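Local coordinates for protein putative isochorismatase (Streptomyces avermitilis, PDB 3KL2) that is of unknown function but probably acts as a hydrolase of the isochorismatase type, within the broad group of cysteine hydrolases, at residues A[50-54]-A[55-59]; A[143-146]-A[147-151]; A[164-167]-A[168-171]; A[207-210]-A[211-215]. All coordinates share one frame; numbering follows the deposited sequence.

Contact 1: A[50-54]-A[55-59]; sequences DVMQH and TGMLA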
ATOM      1  N   ASP A  50     -31.845 -10.272  -9.992  1.00 23.72           N
ATOM      2  CA  ASP A  50     -32.983  -9.714  -9.228  1.00 24.28           C
ATOM      3  C   ASP A  50     -32.635  -8.295  -8.782  1.00 24.02           C
ATOM      4  O   ASP A  50     -33.432  -7.362  -8.966  1.00 23.68           O
ATOM      5  CB  ASP A  50     -33.435 -10.583  -8.026  1.00 24.39           C
ATOM      6  N   VAL A  51     -31.421  -8.124  -8.264  1.00 24.12           N
ATOM      7  CA  VAL A  51     -31.022  -6.835  -7.696  1.00 24.07           C
ATOM      8  C   VAL A  51     -30.721  -5.812  -8.788  1.00 23.66           C
ATOM      9  O   VAL A  51     -31.066  -4.643  -8.648  1.00 23.34           O
ATOM     10  CB  VAL A  51     -29.886  -7.003  -6.680  1.00 24.40           C
ATOM     11  CG1 VAL A  51     -29.448  -5.657  -6.108  1.00 24.44           C
ATOM     12  CG2 VAL A  51     -30.354  -7.943  -5.522  1.00 25.16           C
ATOM     13  N   MET A  52     -30.137  -6.239  -9.902  1.00 23.53           N
ATOM     14  CA  MET A  52     -30.020  -5.326 -11.051  1.00 23.26           C
ATOM     15  C   MET A  52     -31.419  -4.787 -11.429  1.00 24.15           C
ATOM     16  O   MET A  52     -31.632  -3.586 -11.538  1.00 23.37           O
ATOM     17  CB  MET A  52     -29.386  -6.035 -12.254  1.00 22.37           C
ATOM     18  CG  MET A  52     -27.855  -6.168 -12.198  1.00 20.90           C
ATOM     19  SD  MET A  52     -27.185  -7.012 -13.648  1.00  9.65           S
ATOM     20  CE  MET A  52     -27.707  -5.778 -14.846  1.00  8.82           C
ATOM     21  N   GLN A  53     -32.370  -5.703 -11.605  1.00 25.81           N
ATOM     22  CA  GLN A  53     -33.735  -5.360 -12.027  1.00 27.15           C
ATOM     23  C   GLN A  53     -34.420  -4.469 -10.990  1.00 26.77           C
ATOM     24  O   GLN A  53     -34.985  -3.433 -11.342  1.00 26.80           O
ATOM     25  CB  GLN A  53     -34.547  -6.639 -12.280  1.00 28.05           C
ATOM     26  CG  GLN A  53     -35.792  -6.467 -13.162  1.00 31.40           C
ATOM     27  CD  GLN A  53     -37.093  -6.183 -12.382  1.00 36.55           C
ATOM     28  OE1 GLN A  53     -37.235  -6.507 -11.181  1.00 39.59           O
ATOM     29  NE2 GLN A  53     -38.061  -5.580 -13.079  1.00 39.29           N
ATOM     30  N   HIS A  54     -34.343  -4.854  -9.720  1.00 26.45           N
ATOM     31  CA  HIS A  54     -34.946  -4.059  -8.646  1.00 27.06           C
ATOM     32  C   HIS A  54     -34.423  -2.610  -8.632  1.00 26.26           C
ATOM     33  O   HIS A  54     -35.196  -1.658  -8.509  1.00 25.91           O
ATOM     34  CB  HIS A  54     -34.741  -4.718  -7.271  1.00 27.15           C
ATOM     35  CG  HIS A  54     -35.538  -4.073  -6.174  1.00 30.55           C
ATOM     36  ND1 HIS A  54     -34.970  -3.255  -5.213  1.00 32.41           N
ATOM     37  CD2 HIS A  54     -36.867  -4.117  -5.898  1.00 32.14           C
ATOM     38  CE1 HIS A  54     -35.912  -2.840  -4.381  1.00 33.12           C
ATOM     39  NE2 HIS A  54     -37.073  -3.341  -4.780  1.00 33.58           N
ATOM     40  N   THR A  55     -33.114  -2.448  -8.781  1.00 25.39           N
ATOM     41  CA  THR A  55     -32.513  -1.124  -8.661  1.00 25.18           C
ATOM     42  C   THR A  55     -32.539  -0.303  -9.956  1.00 24.60           C
ATOM     43  O   THR A  55     -32.542   0.933  -9.916  1.00 24.50           O
ATOM     44  CB  THR A  55     -31.076  -1.245  -8.184  1.00 25.17           C
ATOM     45  OG1 THR A  55     -30.347  -2.072  -9.104  1.00 24.47           O
ATOM     46  CG2 THR A  55     -31.057  -1.843  -6.769  1.00 24.63           C
ATOM     47  N   GLY A  56     -32.581  -0.990 -11.090  1.00 23.89           N
ATOM     48  CA  GLY A  56     -32.364  -0.346 -12.380  1.00 23.63           C
ATOM     49  C   GLY A  56     -30.975   0.261 -12.466  1.00 23.27           C
ATOM     50  O   GLY A  56     -30.803   1.319 -13.050  1.00 23.37           O
ATOM     51  N   MET A  57     -29.992  -0.420 -11.882  1.00 23.07           N
ATOM     52  CA  MET A  57     -28.641   0.122 -11.759  1.00 22.83           C
ATOM     53  C   MET A  57     -28.002   0.394 -13.110  1.00 23.72           C
ATOM     54  O   MET A  57     -27.315   1.420 -13.271  1.00 24.59           O
ATOM     55  CB  MET A  57     -27.718  -0.783 -10.918  1.00 22.08           C
ATOM     56  CG  MET A  57     -27.471  -2.179 -11.489  1.00 20.34           C
ATOM     57  SD  MET A  57     -26.012  -2.338 -12.520  1.00 15.64           S
ATOM     58  CE  MET A  57     -24.688  -2.142 -11.293  1.00 15.18           C
ATOM     59  N   LEU A  58     -28.215  -0.498 -14.071  1.00 23.69           N
ATOM     60  CA  LEU A  58     -27.530  -0.372 -15.338  1.00 24.55           C
ATOM     61  C   LEU A  58     -27.945   0.946 -16.036  1.00 24.61           C
ATOM     62  O   LEU A  58     -27.088   1.771 -16.358  1.00 25.33           O
ATOM     63  CB  LEU A  58     -27.725  -1.606 -16.230  1.00 24.46           C
ATOM     64  CG  LEU A  58     -26.911  -1.509 -17.527  1.00 25.81           C
ATOM     65  CD1 LEU A  58     -25.425  -1.497 -17.179  1.00 26.54           C
ATOM     66  CD2 LEU A  58     -27.263  -2.605 -18.579  1.00 25.94           C
ATOM     67  N   ALA A  59     -29.234   1.176 -16.214  1.00 24.41           N
ATOM     68  CA  ALA A  59     -29.691   2.423 -16.813  1.00 24.40           C
ATOM     69  C   ALA A  59     -29.269   3.616 -15.973  1.00 24.42           C
ATOM     70  O   ALA A  59     -28.965   4.692 -16.500  1.00 24.61           O
ATOM     71  CB  ALA A  59     -31.235   2.418 -17.032  1.00 24.13           C
TER
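A tight break between two consecutive helices, 45-55 and 57-71, is formed where Thr55 and Gly56 fold back onto the carbonyls of Val51 and Met52. Gly56 serves both helices. It is the first residue to leave helical geometry after the one and the N-cap position of the other, and its positive phi of 62° is a conformation that favours glycine. Its N donates to Met52 O at 2.8 Å and only weakly to Gln53 O at 3.4 Å, so the turn stays bonded right up to the break.

Thr55 carries the polar part. With OG1 lodged between the backbone N and the carbonyl carbon (chi1 57°), the hydroxyl turns back along the helix and donates to Val51 O at 2.7 Å. The same oxygen takes Thr55 N at 3.0 Å; one carbonyl is thus gripped by two donors of a single residue, both tilted from its plane. In the forward direction, Thr55 OG1 accepts a weak bond from Met57 N at 3.3 Å, which ties the end of the first helix to the start of the second. The methyl branch CG2 of Thr55 comes to 4.2 Å from Val51 CG1.

The two methionines bridge the apolar side, Met52 CG meeting Met57 CG at 4.1 Å as the chains pass at a slant. A bend at chi3 (63°) brings Met52 CE to 4.4 Å from Leu58 CB.

Met52 and Met57 both rest on Phe159 of strand 153-159, Val51 and Met52 on Ala187 of strand 178-187, while Val51 and Thr55 touch His194 of helix 191-205.

Contact 2: A[143-146]-A[147-151]; sequences DFIL and RSKGV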
ATOM      1  N   ASP A 143      -4.939   3.923  -7.556  1.00 16.38           N
ATOM      2  CA  ASP A 143      -4.402   4.929  -6.643  1.00 17.57           C
ATOM      3  C   ASP A 143      -3.386   5.844  -7.329  1.00 17.55           C
ATOM      4  O   ASP A 143      -3.474   7.091  -7.210  1.00 17.47           O
ATOM      5  CB  ASP A 143      -3.671   4.281  -5.488  1.00 19.27           C
ATOM      6  CG  ASP A 143      -3.606   5.173  -4.265  1.00 22.87           C
ATOM      7  OD1 ASP A 143      -4.287   6.223  -4.215  1.00 29.34           O
ATOM      8  OD2 ASP A 143      -2.940   4.754  -3.313  1.00 28.72           O
ATOM      9  N   PHE A 144      -2.438   5.240  -8.056  1.00 15.36           N
ATOM     10  CA  PHE A 144      -1.471   6.023  -8.825  1.00 15.83           C
ATOM     11  C   PHE A 144      -2.106   7.064  -9.784  1.00 15.70           C
ATOM     12  O   PHE A 144      -1.683   8.200  -9.851  1.00 15.35           O
ATOM     13  CB  PHE A 144      -0.599   5.106  -9.639  1.00 16.20           C
ATOM     14  CG  PHE A 144       0.515   5.794 -10.306  1.00 16.96           C
ATOM     15  CD1 PHE A 144       1.800   5.733  -9.779  1.00 17.16           C
ATOM     16  CD2 PHE A 144       0.296   6.513 -11.468  1.00 15.25           C
ATOM     17  CE1 PHE A 144       2.845   6.380 -10.427  1.00 17.47           C
ATOM     18  CE2 PHE A 144       1.334   7.167 -12.090  1.00 14.46           C
ATOM     19  CZ  PHE A 144       2.581   7.109 -11.593  1.00 16.63           C
ATOM     20  N   ILE A 145      -3.121   6.652 -10.515  1.00 15.42           N
ATOM     21  CA  ILE A 145      -3.700   7.492 -11.541  1.00 15.65           C
ATOM     22  C   ILE A 145      -4.522   8.604 -10.900  1.00 16.80           C
ATOM     23  O   ILE A 145      -4.432   9.749 -11.330  1.00 17.27           O
ATOM     24  CB  ILE A 145      -4.532   6.641 -12.548  1.00 15.22           C
ATOM     25  CG1 ILE A 145      -3.578   5.773 -13.361  1.00 14.66           C
ATOM     26  CG2 ILE A 145      -5.448   7.537 -13.445  1.00 16.11           C
ATOM     27  CD1 ILE A 145      -4.201   4.698 -14.224  1.00 14.04           C
ATOM     28  N   LEU A 146      -5.313   8.282  -9.877  1.00 17.37           N
ATOM     29  CA  LEU A 146      -6.095   9.299  -9.204  1.00 17.81           C
ATOM     30  C   LEU A 146      -5.180  10.339  -8.593  1.00 18.82           C
ATOM     31  O   LEU A 146      -5.413  11.552  -8.712  1.00 18.80           O
ATOM     32  CB  LEU A 146      -6.936   8.714  -8.073  1.00 17.34           C
ATOM     33  CG  LEU A 146      -8.106   7.779  -8.418  1.00 16.81           C
ATOM     34  CD1 LEU A 146      -8.568   7.167  -7.134  1.00 11.92           C
ATOM     35  CD2 LEU A 146      -9.257   8.466  -9.151  1.00 16.23           C
ATOM     36  N   ARG A 147      -4.181   9.890  -7.855  1.00 18.95           N
ATOM     37  CA  ARG A 147      -3.317  10.858  -7.211  1.00 20.15           C
ATOM     38  C   ARG A 147      -2.546  11.651  -8.256  1.00 20.47           C
ATOM     39  O   ARG A 147      -2.429  12.873  -8.121  1.00 19.77           O
ATOM     40  CB  ARG A 147      -2.334  10.205  -6.248  1.00 20.90           C
ATOM     41  CG  ARG A 147      -2.996   9.526  -5.062  1.00 23.52           C
ATOM     42  CD  ARG A 147      -3.997  10.398  -4.367  1.00 27.26           C
ATOM     43  NE  ARG A 147      -4.279   9.906  -3.009  1.00 32.20           N
ATOM     44  CZ  ARG A 147      -5.054  10.534  -2.125  1.00 32.90           C
ATOM     45  NH1 ARG A 147      -5.631  11.690  -2.407  1.00 32.18           N
ATOM     46  NH2 ARG A 147      -5.231  10.004  -0.938  1.00 35.28           N
ATOM     47  N   SER A 148      -2.053  10.985  -9.310  1.00 19.84           N
ATOM     48  CA  SER A 148      -1.320  11.730 -10.348  1.00 20.13           C
ATOM     49  C   SER A 148      -2.196  12.807 -10.984  1.00 19.94           C
ATOM     50  O   SER A 148      -1.710  13.891 -11.258  1.00 20.42           O
ATOM     51  CB  SER A 148      -0.775  10.786 -11.427  1.00 20.68           C
ATOM     52  OG  SER A 148       0.177  11.426 -12.260  1.00 20.06           O
ATOM     53  N   LYS A 149      -3.491  12.522 -11.165  1.00 19.26           N
ATOM     54  CA  LYS A 149      -4.412  13.437 -11.830  1.00 19.40           C
ATOM     55  C   LYS A 149      -4.978  14.499 -10.879  1.00 20.32           C
ATOM     56  O   LYS A 149      -5.656  15.401 -11.320  1.00 20.95           O
ATOM     57  CB  LYS A 149      -5.548  12.659 -12.511  1.00 18.40           C
ATOM     58  CG  LYS A 149      -5.090  11.854 -13.704  1.00 18.36           C
ATOM     59  CD  LYS A 149      -6.206  11.124 -14.468  1.00 18.03           C
ATOM     60  CE  LYS A 149      -7.208  12.048 -15.151  1.00 18.03           C
ATOM     61  NZ  LYS A 149      -6.599  13.148 -16.007  1.00 16.05           N
ATOM     62  N   GLY A 150      -4.670  14.405  -9.585  1.00 21.23           N
ATOM     63  CA  GLY A 150      -5.224  15.308  -8.571  1.00 21.27           C
ATOM     64  C   GLY A 150      -6.691  15.076  -8.184  1.00 21.20           C
ATOM     65  O   GLY A 150      -7.395  16.022  -7.762  1.00 19.55           O
ATOM     66  N   VAL A 151      -7.162  13.840  -8.338  1.00 20.60           N
ATOM     67  CA  VAL A 151      -8.516  13.515  -7.922  1.00 21.13           C
ATOM     68  C   VAL A 151      -8.585  13.262  -6.418  1.00 21.25           C
ATOM     69  O   VAL A 151      -7.853  12.476  -5.880  1.00 22.61           O
ATOM     70  CB  VAL A 151      -9.090  12.313  -8.665  1.00 21.23           C
ATOM     71  CG1 VAL A 151     -10.474  11.971  -8.097  1.00 21.08           C
ATOM     72  CG2 VAL A 151      -9.175  12.613 -10.195  1.00 19.39           C
TER
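Leu146 and Val151 close the tight side of this helix end: Leu146 CD2 lies 3.9 Å from Val151 CG1, the two side chains slanting across each other. Leu146 is held on the same side by its backbone, since its O receives Val151 N at 2.9 Å while Lys149 N adds a weak bond. Both side chains are buried, and they share Ala27 of the central strand 26-31 as a neighbour. Next to them Ile145 and Lys149 run side by side, with Ile145 CG2 3.8 Å from Lys149 CD. The methylenes of the lysine thus pack on the branched chain, while its NZ is hydrogen-bonded to Gly87 O of the second subunit.

The other side, only partly exposed and facing the third subunit, where Arg147 packs on Arg175 of that chain, is looser. Asp143 OD1 and Arg147 NE form only a long salt bridge of 3.9 Å, with the carboxylate and guanidinium planes 42° apart. A bend at chi2 (-49°) folds Arg147 close to its own helix, so that its CG sits 3.3 Å from Asp143 O and 3.6 Å from Asp143 OD1, nearer than the charged group comes. Each charge has another partner within the chain: Asp143 OD2 bridges to Arg175, and the guanidinium of Arg147 makes a cation-pi contact with Phe177.

Gly150, with a positive phi of 74°, is the first residue to leave helical geometry, and its N donates to Arg147 O at 3.1 Å. With the bond from Val151 N to Leu146 O this makes a Schellman motif, accompanied by the apolar contact of the same two residues, here ending helix 142-149 and leading into strand 153-159 of the parallel sheet.

Contact 3: A[164-167]-A[168-171]; sequences CVES and TMRT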
ATOM      1  N   CYS A 164     -16.608  -6.201  -3.783  1.00 23.83           N
ATOM      2  CA  CYS A 164     -15.682  -5.295  -4.458  1.00 23.75           C
ATOM      3  C   CYS A 164     -16.049  -3.813  -4.293  1.00 22.22           C
ATOM      4  O   CYS A 164     -15.167  -2.977  -4.155  1.00 20.77           O
ATOM      5  CB  CYS A 164     -15.625  -5.657  -5.956  1.00 24.25           C
ATOM      6  SG  CYS A 164     -15.542  -7.483  -6.274  1.00 28.44           S
ATOM      7  N   VAL A 165     -17.339  -3.475  -4.308  1.00 20.84           N
ATOM      8  CA  VAL A 165     -17.707  -2.084  -4.143  1.00 19.76           C
ATOM      9  C   VAL A 165     -17.402  -1.665  -2.707  1.00 20.10           C
ATOM     10  O   VAL A 165     -16.749  -0.647  -2.449  1.00 18.89           O
ATOM     11  CB  VAL A 165     -19.192  -1.782  -4.483  1.00 19.87           C
ATOM     12  CG1 VAL A 165     -19.541  -0.403  -4.003  1.00 17.72           C
ATOM     13  CG2 VAL A 165     -19.461  -1.920  -5.990  1.00 16.72           C
ATOM     14  N   GLU A 166     -17.811  -2.493  -1.762  1.00 19.92           N
ATOM     15  CA  GLU A 166     -17.530  -2.150  -0.392  1.00 20.34           C
ATOM     16  C   GLU A 166     -16.022  -2.129  -0.092  1.00 19.72           C
ATOM     17  O   GLU A 166     -15.564  -1.283   0.668  1.00 18.63           O
ATOM     18  CB  GLU A 166     -18.269  -3.061   0.549  1.00 20.89           C
ATOM     19  CG  GLU A 166     -18.565  -2.390   1.864  1.00 24.87           C
ATOM     20  CD  GLU A 166     -19.308  -3.279   2.836  1.00 24.43           C
ATOM     21  OE1 GLU A 166     -20.397  -3.721   2.481  1.00 25.55           O
ATOM     22  OE2 GLU A 166     -18.805  -3.512   3.951  1.00 27.75           O
ATOM     23  N   SER A 167     -15.254  -3.049  -0.682  1.00 19.08           N
ATOM     24  CA  SER A 167     -13.817  -3.091  -0.400  1.00 19.50           C
ATOM     25  C   SER A 167     -13.091  -1.843  -0.911  1.00 19.12           C
ATOM     26  O   SER A 167     -12.235  -1.286  -0.222  1.00 19.41           O
ATOM     27  CB  SER A 167     -13.182  -4.298  -0.999  1.00 19.11           C
ATOM     28  OG  SER A 167     -13.561  -5.411  -0.276  1.00 21.33           O
ATOM     29  N   THR A 168     -13.462  -1.421  -2.116  1.00 18.24           N
ATOM     30  CA  THR A 168     -12.948  -0.232  -2.701  1.00 17.55           C
ATOM     31  C   THR A 168     -13.325   1.038  -1.931  1.00 17.92           C
ATOM     32  O   THR A 168     -12.551   1.954  -1.852  1.00 19.30           O
ATOM     33  CB  THR A 168     -13.469  -0.140  -4.117  1.00 17.65           C
ATOM     34  OG1 THR A 168     -13.040  -1.303  -4.845  1.00 15.37           O
ATOM     35  CG2 THR A 168     -12.983   1.190  -4.818  1.00 16.30           C
ATOM     36  N   MET A 169     -14.554   1.134  -1.464  1.00 18.47           N
ATOM     37  CA  MET A 169     -15.010   2.205  -0.567  1.00 18.34           C
ATOM     38  C   MET A 169     -14.172   2.253   0.723  1.00 18.25           C
ATOM     39  O   MET A 169     -13.707   3.300   1.159  1.00 17.54           O
ATOM     40  CB  MET A 169     -16.451   1.909  -0.197  1.00 18.76           C
ATOM     41  CG  MET A 169     -17.184   2.996   0.677  1.00 19.53           C
ATOM     42  SD  MET A 169     -18.796   2.381   1.199  1.00 14.71           S
ATOM     43  CE  MET A 169     -18.370   0.897   2.083  1.00 14.20           C
ATOM     44  N   ARG A 170     -13.956   1.099   1.342  1.00 18.41           N
ATOM     45  CA  ARG A 170     -13.216   1.095   2.596  1.00 17.81           C
ATOM     46  C   ARG A 170     -11.798   1.648   2.401  1.00 17.33           C
ATOM     47  O   ARG A 170     -11.362   2.592   3.098  1.00 15.90           O
ATOM     48  CB  ARG A 170     -13.240  -0.283   3.225  1.00 17.99           C
ATOM     49  CG  ARG A 170     -14.603  -0.654   3.749  1.00 18.33           C
ATOM     50  CD  ARG A 170     -14.713  -2.149   4.107  1.00 19.60           C
ATOM     51  NE  ARG A 170     -16.029  -2.442   4.691  1.00 19.45           N
ATOM     52  CZ  ARG A 170     -16.284  -2.540   5.993  1.00 22.40           C
ATOM     53  NH1 ARG A 170     -15.308  -2.435   6.909  1.00 21.13           N
ATOM     54  NH2 ARG A 170     -17.532  -2.791   6.383  1.00 23.99           N
ATOM     55  N   THR A 171     -11.111   1.115   1.406  1.00 17.13           N
ATOM     56  CA  THR A 171      -9.751   1.512   1.130  1.00 16.52           C
ATOM     57  C   THR A 171      -9.732   2.973   0.631  1.00 16.57           C
ATOM     58  O   THR A 171      -8.881   3.757   1.030  1.00 17.46           O
ATOM     59  CB  THR A 171      -9.046   0.480   0.176  1.00 16.70           C
ATOM     60  OG1 THR A 171      -9.095  -0.807   0.791  1.00 14.76           O
ATOM     61  CG2 THR A 171      -7.541   0.808  -0.133  1.00 13.14           C
TER
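Glu166 and Arg170, one helical turn apart, meet through a single carboxylate oxygen. Arg170 NH2 donates to Glu166 OE2 at 2.8 Å, nearly along the C-O axis, and Arg170 NE donates at 3.1 Å to the same OE2, which here uses its anti lone pair, the one away from the other carboxylate oxygen. The guanidinium therefore takes OE2 at its edge, and the two flat groups are almost coplanar, 27° apart. Glu166 CG stands anti to the backbone N (chi1 -152°), which lays its extended chain alongside that of the arginine. Met169 CE crosses the stem at a slant near Glu166 CG, the modelled 3.3 Å being too short to be trusted in detail.

At the start of the same helix, Cys164 O accepts both Thr168 N at 3.1 Å and Thr168 OG1 at 2.8 Å. This helix, 164-174, is the crossover of a beta-alpha-beta unit between parallel strands 153-159 and 178-187, and all eight residues of the contact are buried within the assembly.

A leucine in place of Arg170 would probably leave the buried Glu166 OE2 without its two donors, close to the carboxylate of Asp201. Farther out, Arg170 NH2 also donates to Asn162 O of the fourth subunit, and its NH1 to Ser167 OG of that subunit; the reciprocal bond runs from Arg170 NH1 of that subunit to Ser167 OG. Thr168 OG1 is further hydrogen-bonded to Thr136 OG1, and Thr171 OG1 to Asp135.

Contact 4: A[207-210]-A[211-215]; sequences VPMT and SADVI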
ATOM      1  N   VAL A 207     -20.237   8.906   1.459  1.00 23.54           N
ATOM      2  CA  VAL A 207     -21.418   9.749   1.416  1.00 23.99           C
ATOM      3  C   VAL A 207     -22.333   9.096   0.383  1.00 24.79           C
ATOM      4  O   VAL A 207     -22.116   9.266  -0.812  1.00 24.82           O
ATOM      5  CB  VAL A 207     -21.078  11.187   1.005  1.00 24.06           C
ATOM      6  CG1 VAL A 207     -22.345  12.092   1.072  1.00 24.03           C
ATOM      7  CG2 VAL A 207     -19.992  11.751   1.901  1.00 22.33           C
ATOM      8  N   PRO A 208     -23.317   8.298   0.835  1.00 25.46           N
ATOM      9  CA  PRO A 208     -24.188   7.640  -0.138  1.00 26.36           C
ATOM     10  C   PRO A 208     -25.146   8.629  -0.825  1.00 27.24           C
ATOM     11  O   PRO A 208     -25.762   9.472  -0.149  1.00 26.57           O
ATOM     12  CB  PRO A 208     -24.974   6.610   0.704  1.00 26.26           C
ATOM     13  CG  PRO A 208     -24.299   6.564   2.008  1.00 26.20           C
ATOM     14  CD  PRO A 208     -23.665   7.912   2.210  1.00 25.37           C
ATOM     15  N   MET A 209     -25.232   8.535  -2.151  1.00 27.94           N
ATOM     16  CA  MET A 209     -26.171   9.343  -2.914  1.00 29.53           C
ATOM     17  C   MET A 209     -26.870   8.523  -3.995  1.00 29.62           C
ATOM     18  O   MET A 209     -26.492   7.386  -4.335  1.00 29.93           O
ATOM     19  CB  MET A 209     -25.476  10.548  -3.570  1.00 29.84           C
ATOM     20  CG  MET A 209     -24.380  11.140  -2.734  1.00 33.80           C
ATOM     21  SD  MET A 209     -24.022  12.878  -3.031  1.00 39.93           S
ATOM     22  CE  MET A 209     -25.464  13.509  -2.098  1.00 38.59           C
ATOM     23  N   THR A 210     -27.909   9.124  -4.543  1.00 29.56           N
ATOM     24  CA  THR A 210     -28.606   8.518  -5.631  1.00 29.60           C
ATOM     25  C   THR A 210     -27.957   9.033  -6.897  1.00 30.04           C
ATOM     26  O   THR A 210     -27.182  10.002  -6.875  1.00 30.36           O
ATOM     27  CB  THR A 210     -30.110   8.824  -5.560  1.00 29.82           C
ATOM     28  OG1 THR A 210     -30.331  10.237  -5.689  1.00 29.59           O
ATOM     29  CG2 THR A 210     -30.658   8.327  -4.221  1.00 29.13           C
ATOM     30  N   SER A 211     -28.223   8.332  -7.985  1.00 30.28           N
ATOM     31  CA  SER A 211     -27.875   8.785  -9.313  1.00 30.48           C
ATOM     32  C   SER A 211     -28.357  10.226  -9.531  1.00 30.79           C
ATOM     33  O   SER A 211     -27.585  11.106  -9.912  1.00 30.49           O
ATOM     34  CB  SER A 211     -28.516   7.851 -10.337  1.00 30.60           C
ATOM     35  OG  SER A 211     -29.897   7.624 -10.043  1.00 30.87           O
ATOM     36  N   ALA A 212     -29.637  10.460  -9.282  1.00 31.16           N
ATOM     37  CA  ALA A 212     -30.232  11.787  -9.494  1.00 31.55           C
ATOM     38  C   ALA A 212     -29.512  12.906  -8.721  1.00 31.67           C
ATOM     39  O   ALA A 212     -29.303  13.983  -9.267  1.00 30.98           O
ATOM     40  CB  ALA A 212     -31.755  11.772  -9.149  1.00 31.45           C
ATOM     41  N   ASP A 213     -29.163  12.656  -7.461  1.00 32.20           N
ATOM     42  CA  ASP A 213     -28.434  13.632  -6.642  1.00 32.91           C
ATOM     43  C   ASP A 213     -27.069  13.981  -7.265  1.00 33.01           C
ATOM     44  O   ASP A 213     -26.651  15.163  -7.303  1.00 32.64           O
ATOM     45  CB  ASP A 213     -28.167  13.067  -5.236  1.00 33.42           C
ATOM     46  CG  ASP A 213     -29.420  13.028  -4.341  1.00 35.12           C
ATOM     47  OD1 ASP A 213     -30.406  13.755  -4.620  1.00 35.10           O
ATOM     48  OD2 ASP A 213     -29.383  12.260  -3.334  1.00 37.13           O
ATOM     49  N   VAL A 214     -26.371  12.939  -7.719  1.00 32.66           N
ATOM     50  CA  VAL A 214     -25.050  13.082  -8.320  1.00 32.74           C
ATOM     51  C   VAL A 214     -25.135  13.867  -9.611  1.00 32.58           C
ATOM     52  O   VAL A 214     -24.382  14.819  -9.811  1.00 32.27           O
ATOM     53  CB  VAL A 214     -24.423  11.725  -8.656  1.00 32.65           C
ATOM     54  CG1 VAL A 214     -23.184  11.932  -9.491  1.00 33.33           C
ATOM     55  CG2 VAL A 214     -24.107  10.983  -7.392  1.00 33.42           C
ATOM     56  N   ILE A 215     -26.052  13.451 -10.483  1.00 32.72           N
ATOM     57  CA  ILE A 215     -26.311  14.152 -11.747  1.00 33.12           C
ATOM     58  C   ILE A 215     -26.564  15.652 -11.490  1.00 33.63           C
ATOM     59  O   ILE A 215     -25.922  16.508 -12.090  1.00 33.04           O
ATOM     60  CB  ILE A 215     -27.461  13.490 -12.516  1.00 32.97           C
ATOM     61  CG1 ILE A 215     -27.008  12.126 -13.050  1.00 34.38           C
ATOM     62  CG2 ILE A 215     -27.928  14.365 -13.671  1.00 33.76           C
ATOM     63  CD1 ILE A 215     -28.161  11.236 -13.526  1.00 34.29           C
TER
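Met209 lays its CB against the start of the following helix, 4.0 Å from Asp213 CB and 4.1 Å from Val214 CG2, its chain crossing that of Asp213 at about a right angle. The setting is a strand-to-helix corner capped by Thr210: the short strand 207-209, at the edge of the parallel sheet within this chain, gives way to helix 211-218, and the axes of the two segments stand 102° apart.

Thr210 is the N-cap. Its OG1 accepts Asp213 N at 3.2 Å in a nearly straight hydrogen bond (161°), filling the place of the acceptor that a preceding turn would have supplied. The hydroxyl gets there because chi1, 63°, sets OG1 between the backbone N and the carbonyl carbon, facing the first turn. One residue further along, Val214 N donates to Thr210 O at 3.2 Å, the opening bond of the regular helix. Replacing Thr210 by a valine would probably leave Asp213 N without its capping acceptor and let the first turn fray.

Outside the corner, Met209 is tied by its backbone to Thr181 and Thr183 of the neighbouring strand, and Ser211 OG is hydrogen-bonded to Asp184 there. Val214 touches Leu182 of that strand and Val64 of helix 57-71, so the helix start is seated on both.

The packing is close where side chain meets backbone: Val214 CG2 stands 3.3 Å from Thr210 O, the same oxygen its own N uses. Met209, bent at its sulfur, brings CE to 4.2 Å from Asp213 CB.

The four contacts illustrate how local bonds start, end or run along helices at different places of a parallel-sheet fold. None touches another. Contacts 1 and 2 lie on opposite sides of the chain's centre, their centres 30 Å apart. Contact 3 is the most central and comes within about 7 Å, nearest atoms, of each of the others; contacts 1 and 4 are likewise about 7 Å apart, and helix 57-71, which begins in contact 1, runs on to flank contact 4. Relatives among the cysteine hydrolases carry their nucleophile at the start of a helix, so contact 3 is probably the one nearest the active site. Contacts 2 and 3 meet other subunits through several residues, contact 4 through Val207 alone, and contact 1 through none.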